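Local coordinates for protein CytC3 (Streptomyces, PDB 3GJA) that probably chlorinates an amino-acid-derived substrate in natural-product biosynthesis as a nonheme iron halogenase, at residues Ala8-Phe12 with Asp88-Leu93; Met37-Trp41 with Thr151-His155; Asn60-Asn64 with Gly278-Asn282; His155-Gly161 with Thr250-Met254; Leu163-Pro167 with Asn237-Ala241. All blocks are in the same frame, centred on the assembly; numbering follows the deposited sequence.

Contact 1 of 5, residues Ala8-Phe12 with Asp88-Leu93; sequences ANFTF and DRVGSL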
# COMPACT_ATOMS: atom_id res chain seq x y z
N ALA A 8 1.17 19.67 14.29
CA ALA A 8 0.15 18.63 13.98
C ALA A 8 0.77 17.24 14.10
O ALA A 8 1.91 17.01 13.69
CB ALA A 8 -0.42 18.83 12.58
N ASN A 9 -0.00 16.31 14.65
CA ASN A 9 0.44 14.94 14.85
C ASN A 9 -0.73 14.00 14.53
O ASN A 9 -1.88 14.33 14.82
CB ASN A 9 0.87 14.77 16.31
CG ASN A 9 1.20 13.34 16.67
OD1 ASN A 9 0.35 12.46 16.60
ND2 ASN A 9 2.44 13.11 17.08
N PHE A 10 -0.44 12.85 13.92
CA PHE A 10 -1.50 11.91 13.58
C PHE A 10 -1.28 10.52 14.16
O PHE A 10 -1.83 9.53 13.67
CB PHE A 10 -1.67 11.84 12.06
CG PHE A 10 -2.20 13.11 11.47
CD1 PHE A 10 -3.55 13.43 11.56
CD2 PHE A 10 -1.34 14.02 10.86
CE1 PHE A 10 -4.03 14.63 11.05
CE2 PHE A 10 -1.81 15.22 10.35
CZ PHE A 10 -3.16 15.53 10.45
N THR A 11 -0.47 10.45 15.21
CA THR A 11 -0.17 9.20 15.89
C THR A 11 -1.47 8.59 16.43
O THR A 11 -2.36 9.32 16.85
CB THR A 11 0.78 9.43 17.08
OG1 THR A 11 1.99 10.03 16.60
CG2 THR A 11 1.11 8.12 17.78
N PHE A 12 -1.58 7.27 16.41
CA PHE A 12 -2.77 6.63 16.93
C PHE A 12 -2.76 6.67 18.45
O PHE A 12 -1.70 6.72 19.08
CB PHE A 12 -2.85 5.17 16.50
CG PHE A 12 -3.43 4.96 15.13
CD1 PHE A 12 -4.63 5.56 14.77
CD2 PHE A 12 -2.79 4.13 14.22
CE1 PHE A 12 -5.20 5.33 13.52
CE2 PHE A 12 -3.35 3.88 12.97
CZ PHE A 12 -4.56 4.48 12.62
N ASP A 88 2.31 9.06 10.26
CA ASP A 88 2.22 9.07 11.71
C ASP A 88 1.40 7.89 12.21
O ASP A 88 1.69 7.31 13.26
CB ASP A 88 1.57 10.37 12.23
CG ASP A 88 2.43 11.59 11.98
OD1 ASP A 88 3.64 11.44 11.73
OD2 ASP A 88 1.87 12.71 12.05
N ARG A 89 0.36 7.52 11.46
CA ARG A 89 -0.48 6.40 11.88
C ARG A 89 0.21 5.06 11.69
O ARG A 89 0.16 4.21 12.58
CB ARG A 89 -1.83 6.44 11.14
CG ARG A 89 -2.78 7.48 11.74
CD ARG A 89 -4.18 7.43 11.15
NE ARG A 89 -4.41 8.54 10.24
CZ ARG A 89 -5.36 9.45 10.38
NH1 ARG A 89 -6.20 9.40 11.40
NH2 ARG A 89 -5.47 10.43 9.50
N VAL A 90 0.87 4.86 10.55
CA VAL A 90 1.57 3.61 10.32
C VAL A 90 2.69 3.49 11.36
O VAL A 90 2.90 2.43 11.94
CB VAL A 90 2.19 3.55 8.92
CG1 VAL A 90 3.03 2.29 8.77
CG2 VAL A 90 1.09 3.57 7.86
N GLY A 91 3.38 4.61 11.59
CA GLY A 91 4.47 4.65 12.55
C GLY A 91 4.06 4.24 13.95
O GLY A 91 4.86 3.66 14.68
N SER A 92 2.83 4.55 14.33
CA SER A 92 2.33 4.17 15.65
C SER A 92 2.18 2.65 15.73
O SER A 92 2.10 2.09 16.82
CB SER A 92 0.96 4.80 15.90
OG SER A 92 0.96 6.18 15.60
N LEU A 93 2.16 1.99 14.58
CA LEU A 93 1.98 0.55 14.53
C LEU A 93 3.25 -0.27 14.39
O LEU A 93 3.44 -1.25 15.10
CB LEU A 93 1.04 0.19 13.37
CG LEU A 93 -0.49 0.24 13.57
CD1 LEU A 93 -0.90 1.34 14.51
CD2 LEU A 93 -1.14 0.41 12.20
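Phe-12 and Arg-89 both start their side chains beside the backbone N (chi1 -83° and -78°), and these torsions lay the arginine's methylenes across the phenylalanine ring. Arg-89 CG sits over that face, 3.7 Å from the ring centroid of Phe-12, in a CH-pi contact displaced toward the rim. CD follows over the far end of the ring, while at the ring's edge Phe-12 CD2 meets Leu-93 CD1 at 3.4 Å. The guanidinium continues past Phe-12, turning one of its faces to Phe-10 CD1, and its NE is held by Glu-85 O. The N-terminal loop is thus pinned along helix 84-94, and it is shaped by an Asx turn in which Thr-11 N donates to Asn-9 OD1 at 2.6 Å. Replacing Phe-12 with an alanine is likely to open a gap beside Leu-93 and leave the Arg-89 methylenes without their aromatic floor. Two backbone N-H groups of the loop find acceptors on the helix. Phe-10 N reaches Asp-88 OD2 at 3.0 Å, on the anti side of a carboxylate whose OD1 is salt-bridged to Arg-315. Phe-12 N donates to Ser-92 OG at 2.9 Å, and that hydroxyl in turn donates to Asp-88 O.

Contact 2 of 5, residues Met37-Trp41 with Thr151-His155; sequences MTRRW and TAFTH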
# COMPACT_ATOMS: atom_id res chain seq x y z
N MET A 37 -9.35 15.15 -2.17
CA MET A 37 -8.88 13.90 -2.76
C MET A 37 -9.31 13.84 -4.21
O MET A 37 -8.53 13.43 -5.08
CB MET A 37 -9.46 12.69 -2.03
CG MET A 37 -8.92 11.34 -2.53
SD MET A 37 -7.21 11.04 -2.00
CE MET A 37 -6.28 11.54 -3.44
N THR A 38 -10.54 14.25 -4.48
CA THR A 38 -11.08 14.23 -5.83
C THR A 38 -10.26 15.13 -6.73
O THR A 38 -9.92 14.76 -7.86
CB THR A 38 -12.58 14.66 -5.85
OG1 THR A 38 -13.38 13.61 -5.29
CG2 THR A 38 -13.06 14.94 -7.28
N ARG A 39 -9.94 16.32 -6.23
CA ARG A 39 -9.14 17.28 -6.99
C ARG A 39 -7.81 16.63 -7.41
O ARG A 39 -7.39 16.76 -8.55
CB ARG A 39 -8.86 18.51 -6.13
CG ARG A 39 -8.73 19.80 -6.92
CD ARG A 39 -7.95 20.88 -6.16
NE ARG A 39 -6.50 20.72 -6.35
CZ ARG A 39 -5.68 20.22 -5.44
NH1 ARG A 39 -6.15 19.84 -4.26
NH2 ARG A 39 -4.39 20.09 -5.71
N ARG A 40 -7.16 15.96 -6.46
CA ARG A 40 -5.87 15.29 -6.72
C ARG A 40 -6.01 14.15 -7.72
O ARG A 40 -5.23 14.04 -8.67
CB ARG A 40 -5.29 14.75 -5.41
CG ARG A 40 -4.75 15.81 -4.49
CD ARG A 40 -4.51 15.31 -3.08
NE ARG A 40 -3.86 16.35 -2.29
CZ ARG A 40 -2.54 16.46 -2.15
NH1 ARG A 40 -1.73 15.59 -2.74
NH2 ARG A 40 -2.03 17.47 -1.45
N TRP A 41 -7.00 13.30 -7.49
CA TRP A 41 -7.24 12.16 -8.37
C TRP A 41 -7.54 12.63 -9.79
O TRP A 41 -7.19 11.95 -10.75
CB TRP A 41 -8.40 11.32 -7.84
CG TRP A 41 -8.84 10.21 -8.74
CD1 TRP A 41 -10.12 9.89 -9.07
CD2 TRP A 41 -8.00 9.26 -9.42
NE1 TRP A 41 -10.15 8.81 -9.92
CE2 TRP A 41 -8.86 8.40 -10.15
CE3 TRP A 41 -6.62 9.06 -9.49
CZ2 TRP A 41 -8.38 7.35 -10.95
CZ3 TRP A 41 -6.13 8.00 -10.28
CH2 TRP A 41 -7.02 7.17 -11.00
N THR A 151 -6.08 3.95 0.26
CA THR A 151 -6.83 5.20 0.17
C THR A 151 -7.85 5.14 -0.97
O THR A 151 -7.53 4.72 -2.08
CB THR A 151 -5.89 6.41 -0.10
OG1 THR A 151 -4.92 6.51 0.95
CG2 THR A 151 -6.69 7.71 -0.15
N ALA A 152 -9.07 5.56 -0.68
CA ALA A 152 -10.12 5.57 -1.69
C ALA A 152 -10.00 6.87 -2.48
O ALA A 152 -10.16 7.95 -1.92
CB ALA A 152 -11.49 5.48 -1.02
N PHE A 153 -9.70 6.77 -3.77
CA PHE A 153 -9.56 7.95 -4.62
C PHE A 153 -10.94 8.29 -5.18
O PHE A 153 -11.22 9.43 -5.55
CB PHE A 153 -8.58 7.67 -5.77
CG PHE A 153 -7.13 7.89 -5.41
CD1 PHE A 153 -6.75 8.13 -4.09
CD2 PHE A 153 -6.15 7.87 -6.39
CE1 PHE A 153 -5.41 8.33 -3.75
CE2 PHE A 153 -4.80 8.07 -6.06
CZ PHE A 153 -4.43 8.30 -4.75
N THR A 154 -11.77 7.26 -5.22
CA THR A 154 -13.14 7.33 -5.70
C THR A 154 -13.90 6.80 -4.49
O THR A 154 -13.28 6.28 -3.56
CB THR A 154 -13.28 6.39 -6.91
OG1 THR A 154 -13.49 7.16 -8.10
CG2 THR A 154 -14.38 5.40 -6.71
N HIS A 155 -15.22 6.92 -4.44
CA HIS A 155 -15.90 6.37 -3.27
C HIS A 155 -15.86 4.85 -3.38
O HIS A 155 -15.89 4.29 -4.47
CB HIS A 155 -17.36 6.86 -3.19
CG HIS A 155 -18.23 6.39 -4.31
ND1 HIS A 155 -19.60 6.27 -4.19
CD2 HIS A 155 -17.94 6.04 -5.59
CE1 HIS A 155 -20.11 5.87 -5.34
NE2 HIS A 155 -19.12 5.72 -6.21
O HOH W 1 -13.40 11.01 -6.31
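Phe-153, Met-37 and Trp-41 carry this contact, the phenyl ring entering between the two helix side chains, which lie one turn apart. CG of Met-37 stands anti to the backbone N (chi1 -176°), and the bends that follow curl the thioether back against the phenyl group. Met-37 CE approaches Phe-153 CE1 to 3.3 Å, and Met-37 SD lies 4.5 Å from the ring centroid of Phe-153, well off the ring normal, in a Met-aromatic contact. Met-37 SD also rests on the methyl CG2 of Thr-151 at 3.8 Å. Trp-41 takes the other part of Phe-153. The CB of Phe-153 sits over a face of the indole, 4.1 Å from the centroid of its five-membered ring, while Phe-153 CD2 reaches Trp-41 CE3 at 3.4 Å. The Phe-153 ring and the six-membered ring of Trp-41 are inclined at 45°, neither stacked nor edge-to-face. The indole N-H is taken by Tyr-252 OH, which fixes the rotation of the ring from outside the contact. At the margin one water joins the segments, lying 2.8 Å from Thr-38 OG1 and donating to Phe-153 O. Phe-105 and Phe-256 extend the aromatic cluster into the sheet. Helix 34-49 is thereby packed on the end of strand 147-152 and its neighbours, as the helical flank of the beta-barrel core of a PhyH-family, cupin-type fold.

Contact 3 of 5, residues Asn60-Asn64 with Gly278-Asn282; sequences NGKAN and GDGIN. With ACT (acetate ion), chain C.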
# COMPACT_ATOMS: atom_id res chain seq x y z
N ASN A 60 3.45 -6.15 -20.36
CA ASN A 60 2.09 -6.60 -20.06
C ASN A 60 2.03 -7.16 -18.65
O ASN A 60 1.03 -7.78 -18.27
CB ASN A 60 1.64 -7.69 -21.05
CG ASN A 60 1.55 -7.19 -22.48
OD1 ASN A 60 0.96 -6.13 -22.75
ND2 ASN A 60 2.12 -7.94 -23.42
N GLY A 61 3.08 -6.93 -17.87
CA GLY A 61 3.12 -7.42 -16.50
C GLY A 61 2.28 -6.60 -15.54
O GLY A 61 1.89 -5.48 -15.86
N LYS A 62 2.01 -7.17 -14.37
CA LYS A 62 1.21 -6.49 -13.35
C LYS A 62 1.72 -5.10 -13.02
O LYS A 62 0.94 -4.14 -12.91
CB LYS A 62 1.18 -7.29 -12.05
CG LYS A 62 0.36 -8.55 -12.09
CD LYS A 62 0.03 -9.03 -10.69
CE LYS A 62 1.27 -9.38 -9.88
NZ LYS A 62 0.89 -9.94 -8.55
N ALA A 63 3.04 -5.00 -12.83
CA ALA A 63 3.69 -3.75 -12.47
C ALA A 63 3.29 -2.59 -13.37
O ALA A 63 3.14 -1.46 -12.92
CB ALA A 63 5.21 -3.93 -12.50
N ASN A 64 3.10 -2.88 -14.65
CA ASN A 64 2.72 -1.87 -15.63
C ASN A 64 1.20 -1.68 -15.67
O ASN A 64 0.70 -0.56 -15.52
CB ASN A 64 3.23 -2.30 -17.01
CG ASN A 64 3.09 -1.20 -18.05
OD1 ASN A 64 1.99 -0.80 -18.42
ND2 ASN A 64 4.23 -0.70 -18.54
N GLY A 278 10.51 -9.76 -12.80
CA GLY A 278 9.30 -10.50 -13.12
C GLY A 278 8.05 -9.65 -12.89
O GLY A 278 8.07 -8.71 -12.10
N ASP A 279 6.97 -10.00 -13.58
CA ASP A 279 5.70 -9.27 -13.47
C ASP A 279 5.88 -7.83 -13.93
O ASP A 279 5.13 -6.94 -13.53
CB ASP A 279 5.17 -9.30 -12.03
CG ASP A 279 4.62 -10.66 -11.65
OD1 ASP A 279 3.82 -11.22 -12.42
OD2 ASP A 279 4.99 -11.17 -10.57
N GLY A 280 6.89 -7.60 -14.77
CA GLY A 280 7.14 -6.27 -15.27
C GLY A 280 7.97 -5.42 -14.33
O GLY A 280 8.21 -4.25 -14.61
N ILE A 281 8.39 -5.99 -13.21
CA ILE A 281 9.21 -5.24 -12.27
C ILE A 281 10.67 -5.22 -12.70
O ILE A 281 11.28 -6.27 -12.92
CB ILE A 281 9.17 -5.88 -10.86
CG1 ILE A 281 7.77 -5.79 -10.27
CG2 ILE A 281 10.18 -5.19 -9.96
CD1 ILE A 281 7.64 -6.54 -8.97
N ASN A 282 11.24 -4.03 -12.81
CA ASN A 282 12.65 -3.89 -13.16
C ASN A 282 13.27 -3.04 -12.06
O ASN A 282 13.02 -1.84 -11.98
CB ASN A 282 12.83 -3.23 -14.52
CG ASN A 282 14.28 -3.18 -14.95
OD1 ASN A 282 14.61 -3.46 -16.10
ND2 ASN A 282 15.16 -2.83 -14.02
C ACT C . 3.78 -9.36 -7.08
O ACT C . 3.44 -8.61 -6.02
OXT ACT C . 3.26 -10.44 -7.26
CH3 ACT C . 4.81 -8.85 -8.06
O HOH W 2 2.24 -9.75 -14.11
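Lys-62 and Asp-279 rise side by side from their backbones, with Lys-62 CE 4.0 Å from Asp-279 CG. A bend at chi3 (-63°) carries the lysine's tip to the acetate ion, where Lys-62 NZ donates to acetate OXT at 2.7 Å. Lys-62 NZ stays 4.7 Å from Asp-279 OD2, near enough that the two opposite charges probably steady each other without pairing. The carboxylate is shared out: OD2 accepts from Ala-126 N, while Asp-279 OD1 receives a water at 2.7 Å that also takes the N-H of Lys-62. With an alanine at Asp-279, that water and the amide of Ala-126 would probably lose their acceptor, weakening the tie between the turn and the loop at Ala-126. On the backbone side, Asp-279 O accepts from Ala-63 N at 2.9 Å. Ala-63 CB points into the turn and touches Ile-281 CG1 at 3.9 Å. Gly-61 and Gly-280 pass closely here, where a CB on Gly-61 would clash. Gly-280 has positive phi, as expected at the second central position of a type I' turn, where a side chain would be hindered. Gly-61 is the N-cap of the short helix 62-65, and that helix start rests on the type I' turn of a two-residue beta hairpin joining strands 276-278 and 281-282.

Contact 4 of 5, residues His155-Gly161 with Thr250-Met254; sequences HSTEQNG and TDYRM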
# COMPACT_ATOMS: atom_id res chain seq x y z
N HIS A 155 -15.22 6.92 -4.44
CA HIS A 155 -15.90 6.37 -3.27
C HIS A 155 -15.86 4.85 -3.38
O HIS A 155 -15.89 4.29 -4.47
CB HIS A 155 -17.36 6.86 -3.19
CG HIS A 155 -18.23 6.39 -4.31
ND1 HIS A 155 -19.60 6.27 -4.19
CD2 HIS A 155 -17.94 6.04 -5.59
CE1 HIS A 155 -20.11 5.87 -5.34
NE2 HIS A 155 -19.12 5.72 -6.21
N SER A 156 -15.75 4.17 -2.24
CA SER A 156 -15.74 2.72 -2.23
C SER A 156 -16.99 2.32 -1.46
O SER A 156 -17.07 2.50 -0.24
CB SER A 156 -14.50 2.17 -1.53
OG SER A 156 -14.50 0.76 -1.57
N THR A 157 -17.97 1.81 -2.19
CA THR A 157 -19.25 1.42 -1.61
C THR A 157 -19.51 -0.07 -1.76
O THR A 157 -18.73 -0.80 -2.39
CB THR A 157 -20.39 2.14 -2.31
OG1 THR A 157 -20.44 1.71 -3.68
CG2 THR A 157 -20.18 3.66 -2.27
N GLU A 158 -20.63 -0.51 -1.19
CA GLU A 158 -21.00 -1.91 -1.30
C GLU A 158 -21.39 -2.17 -2.75
O GLU A 158 -21.06 -3.21 -3.31
CB GLU A 158 -22.17 -2.24 -0.38
CG GLU A 158 -21.79 -2.26 1.09
CD GLU A 158 -22.90 -2.78 1.97
OE1 GLU A 158 -23.28 -3.96 1.81
OE2 GLU A 158 -23.40 -2.00 2.82
N GLN A 159 -22.08 -1.21 -3.35
CA GLN A 159 -22.50 -1.35 -4.74
C GLN A 159 -21.29 -1.40 -5.66
O GLN A 159 -21.33 -2.07 -6.69
CB GLN A 159 -23.41 -0.18 -5.14
CG GLN A 159 -23.96 -0.33 -6.55
CD GLN A 159 -25.11 0.62 -6.84
OE1 GLN A 159 -24.91 1.82 -7.04
NE2 GLN A 159 -26.32 0.08 -6.86
N ASN A 160 -20.23 -0.69 -5.27
CA ASN A 160 -18.94 -0.60 -5.99
C ASN A 160 -18.02 -1.80 -5.85
O ASN A 160 -16.99 -1.88 -6.53
CB ASN A 160 -18.13 0.61 -5.48
CG ASN A 160 -18.12 1.72 -6.46
OD1 ASN A 160 -18.54 1.54 -7.61
ND2 ASN A 160 -17.65 2.88 -6.04
N GLY A 161 -18.34 -2.69 -4.92
CA GLY A 161 -17.50 -3.85 -4.67
C GLY A 161 -16.43 -3.57 -3.63
O GLY A 161 -15.27 -3.98 -3.79
N THR A 250 -20.51 3.45 -15.30
CA THR A 250 -19.72 4.68 -15.19
C THR A 250 -19.22 4.87 -13.76
O THR A 250 -18.43 5.77 -13.48
CB THR A 250 -20.54 5.91 -15.58
OG1 THR A 250 -21.72 5.96 -14.78
CG2 THR A 250 -20.92 5.85 -17.06
N ASP A 251 -19.70 4.02 -12.86
CA ASP A 251 -19.31 4.13 -11.46
C ASP A 251 -18.14 3.21 -11.13
O ASP A 251 -18.32 2.12 -10.61
CB ASP A 251 -20.51 3.81 -10.55
CG ASP A 251 -20.14 3.73 -9.08
OD1 ASP A 251 -19.17 4.39 -8.66
OD2 ASP A 251 -20.84 3.01 -8.32
N TYR A 252 -16.93 3.65 -11.44
CA TYR A 252 -15.76 2.83 -11.15
C TYR A 252 -15.21 3.19 -9.78
O TYR A 252 -15.32 4.33 -9.33
CB TYR A 252 -14.66 3.04 -12.19
CG TYR A 252 -13.98 4.38 -12.08
CD1 TYR A 252 -14.51 5.51 -12.70
CD2 TYR A 252 -12.82 4.53 -11.32
CE1 TYR A 252 -13.89 6.76 -12.57
CE2 TYR A 252 -12.20 5.77 -11.18
CZ TYR A 252 -12.74 6.88 -11.81
OH TYR A 252 -12.13 8.10 -11.67
N ARG A 253 -14.62 2.21 -9.12
CA ARG A 253 -14.03 2.43 -7.82
C ARG A 253 -12.52 2.39 -7.99
O ARG A 253 -11.99 1.48 -8.63
CB ARG A 253 -14.50 1.37 -6.84
CG ARG A 253 -13.75 1.37 -5.54
CD ARG A 253 -12.58 0.41 -5.61
NE ARG A 253 -12.90 -0.88 -5.00
CZ ARG A 253 -12.10 -1.93 -5.01
NH1 ARG A 253 -10.92 -1.87 -5.62
NH2 ARG A 253 -12.45 -3.05 -4.38
N MET A 254 -11.83 3.37 -7.43
CA MET A 254 -10.38 3.41 -7.53
C MET A 254 -9.73 3.53 -6.17
O MET A 254 -9.95 4.49 -5.43
CB MET A 254 -9.93 4.57 -8.41
CG MET A 254 -8.42 4.58 -8.69
SD MET A 254 -7.86 3.08 -9.55
CE MET A 254 -8.53 3.37 -11.17
O HOH W 3 -23.14 2.48 -9.24
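The loop 155-161 runs past the start of strand 253-262, nearest at Ser-156 and Arg-253 with their CA atoms 5.9 Å apart, and folds back through a type I turn from Glu-158 to Gly-161. His-155 swings its imidazole to the carboxylate of Asp-251, its CG set between the backbone N and the carbonyl carbon (chi1 65°). NE2 of His-155 donates to OD1 of Asp-251 at 2.8 Å, almost in the ring plane and on the syn side of the acceptor, though 31° out of the carboxylate plane. The Asn-160 and Asp-251 side chains approach each other from opposite directions, amide and carboxylate planes 35° apart. A water bridges Asp-251 OD2 and Gln-159 OE1. Within the loop, Thr-157 OG1 accepts from Asn-160 N, an ST motif that steadies the turn. The chain of Arg-253 bends at chi2 and chi3 past His-155 O and Ser-156, and NH2 of Arg-253 donates to Gly-161 O at 3.0 Å. That carbonyl also receives Lys-108 NZ, while NH1 of the arginine goes to Phe-106 O. Donation from the imidazole would probably help keep Asp-251 ionised. Arg-253 donates to two backbone carbonyls, and its place 13 residues after His-240, with an acetate (probably from the crystallisation liquor) about 4 Å from its side chain, is consistent with the arginine that binds 2-oxoglutarate in this family.

Contact 5 of 5, residues Leu163-Pro167 with Asn237-Ala241; sequences LQLMP and NTMHA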
# COMPACT_ATOMS: atom_id res chain seq x y z
N LEU A 163 -14.16 -3.50 -0.10
CA LEU A 163 -13.48 -4.54 0.64
C LEU A 163 -14.32 -4.97 1.84
O LEU A 163 -15.22 -4.25 2.28
CB LEU A 163 -12.12 -4.03 1.14
CG LEU A 163 -11.16 -3.46 0.07
CD1 LEU A 163 -9.99 -2.74 0.75
CD2 LEU A 163 -10.66 -4.59 -0.83
N GLN A 164 -14.02 -6.15 2.36
CA GLN A 164 -14.72 -6.71 3.52
C GLN A 164 -13.67 -7.23 4.50
O GLN A 164 -12.77 -7.98 4.12
CB GLN A 164 -15.63 -7.85 3.08
CG GLN A 164 -16.78 -7.42 2.21
CD GLN A 164 -17.47 -8.61 1.59
OE1 GLN A 164 -16.99 -9.17 0.60
NE2 GLN A 164 -18.60 -9.01 2.16
N LEU A 165 -13.80 -6.82 5.76
CA LEU A 165 -12.88 -7.25 6.81
C LEU A 165 -13.70 -7.82 7.96
O LEU A 165 -14.88 -7.51 8.10
CB LEU A 165 -12.06 -6.06 7.34
CG LEU A 165 -10.98 -5.37 6.52
CD1 LEU A 165 -10.03 -6.41 5.98
CD2 LEU A 165 -11.59 -4.57 5.39
N MET A 166 -13.11 -8.67 8.79
CA MET A 166 -13.85 -9.20 9.93
C MET A 166 -13.06 -8.97 11.21
O MET A 166 -11.83 -9.11 11.23
CB MET A 166 -14.16 -10.70 9.75
CG MET A 166 -12.97 -11.63 9.60
SD MET A 166 -13.45 -13.39 9.80
CE MET A 166 -14.64 -13.59 8.46
N PRO A 167 -13.75 -8.60 12.29
CA PRO A 167 -13.13 -8.34 13.60
C PRO A 167 -12.40 -9.57 14.10
O PRO A 167 -12.39 -10.60 13.44
CB PRO A 167 -14.33 -7.98 14.47
CG PRO A 167 -15.28 -7.36 13.51
CD PRO A 167 -15.19 -8.28 12.32
N ASN A 237 -1.69 -9.31 4.99
CA ASN A 237 -2.19 -10.68 5.13
C ASN A 237 -3.43 -10.84 6.00
O ASN A 237 -3.80 -11.95 6.37
CB ASN A 237 -1.07 -11.57 5.67
CG ASN A 237 -0.62 -11.18 7.06
OD1 ASN A 237 -0.46 -9.99 7.35
ND2 ASN A 237 -0.41 -12.16 7.92
N THR A 238 -4.09 -9.73 6.33
CA THR A 238 -5.29 -9.80 7.16
C THR A 238 -6.43 -10.47 6.40
O THR A 238 -6.62 -10.25 5.21
CB THR A 238 -5.74 -8.40 7.61
OG1 THR A 238 -4.71 -7.82 8.43
CG2 THR A 238 -7.03 -8.48 8.40
N MET A 239 -7.19 -11.29 7.12
CA MET A 239 -8.32 -11.99 6.53
C MET A 239 -9.27 -10.98 5.91
O MET A 239 -9.72 -10.06 6.58
CB MET A 239 -9.06 -12.77 7.62
CG MET A 239 -10.20 -13.64 7.11
SD MET A 239 -9.59 -14.97 6.07
CE MET A 239 -8.91 -16.05 7.30
N HIS A 240 -9.58 -11.14 4.63
CA HIS A 240 -10.51 -10.22 4.00
C HIS A 240 -11.16 -10.80 2.76
O HIS A 240 -10.71 -11.80 2.21
CB HIS A 240 -9.82 -8.90 3.64
CG HIS A 240 -9.02 -8.96 2.38
ND1 HIS A 240 -7.78 -9.55 2.30
CD2 HIS A 240 -9.30 -8.51 1.13
CE1 HIS A 240 -7.33 -9.46 1.07
NE2 HIS A 240 -8.23 -8.83 0.34
N ALA A 241 -12.23 -10.13 2.32
CA ALA A 241 -12.98 -10.51 1.14
C ALA A 241 -13.38 -9.23 0.43
O ALA A 241 -13.00 -8.14 0.84
CB ALA A 241 -14.22 -11.31 1.55
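The imidazole of His-240 meets Gln-164 O obliquely, while at the ring's edge, nearly in its plane, lies Thr-238 O. A chi1 of 80° swings the imidazole so that ND1 of His-240 donates to Thr-238 O at 3.2 Å, which fixes the rotation of the ring, and the ring of His-118 meets it with the planes about 50° apart. On the side of the other strand, His-240 CB touches Gln-164 O at 3.1 Å and Leu-165 CD1 at 3.4 Å. Next to it, Gln-164 and Ala-241 form an antiparallel hydrogen-bonded pair. Gln-164 N donates to Ala-241 O at 2.7 Å, and Ala-241 N returns a straighter bond to Gln-164 O at 2.9 Å. The side chains of this pair share one face, Ala-241 CB lying 4.0 Å from Gln-164 CB, while Leu-165 and His-240 point to the other. Past the paired residues the strands diverge, and Met-166 SD touches Met-239 CG at 4.2 Å. Thr-238 is itself tied through OG1 to Gly-24 O and Trp-235 O, which probably helps to position its carbonyl. With ND1 used as a donor, NE2 is the nitrogen left for other chemistry, which is consistent with His-240 and His-118 being the histidine pair that holds iron in halogenases of this family.

Overall arrangement
From the N terminus, contacts 1, 2 and 3 open in turn before any closes. Contact 1 closes at 88-93, tying the first modelled residues to helix 84-94, and crosses both others; contact 2, closed at 151-155, crosses contact 3 and fixes helix 34-49 to the main sheet. Contact 4 opens at His-155, which it shares with contact 2, and the two touch through Trp-41 and Tyr-252 and through neighbouring strands 147-152 and 253-262. Contact 5, which pairs strands 163-165 and 240-242, is nested inside contact 4. Contact 3 closes last, its loop enclosing contacts 4 and 5, and lies about 32 Å from contact 1, centre to centre, across the chain's middle.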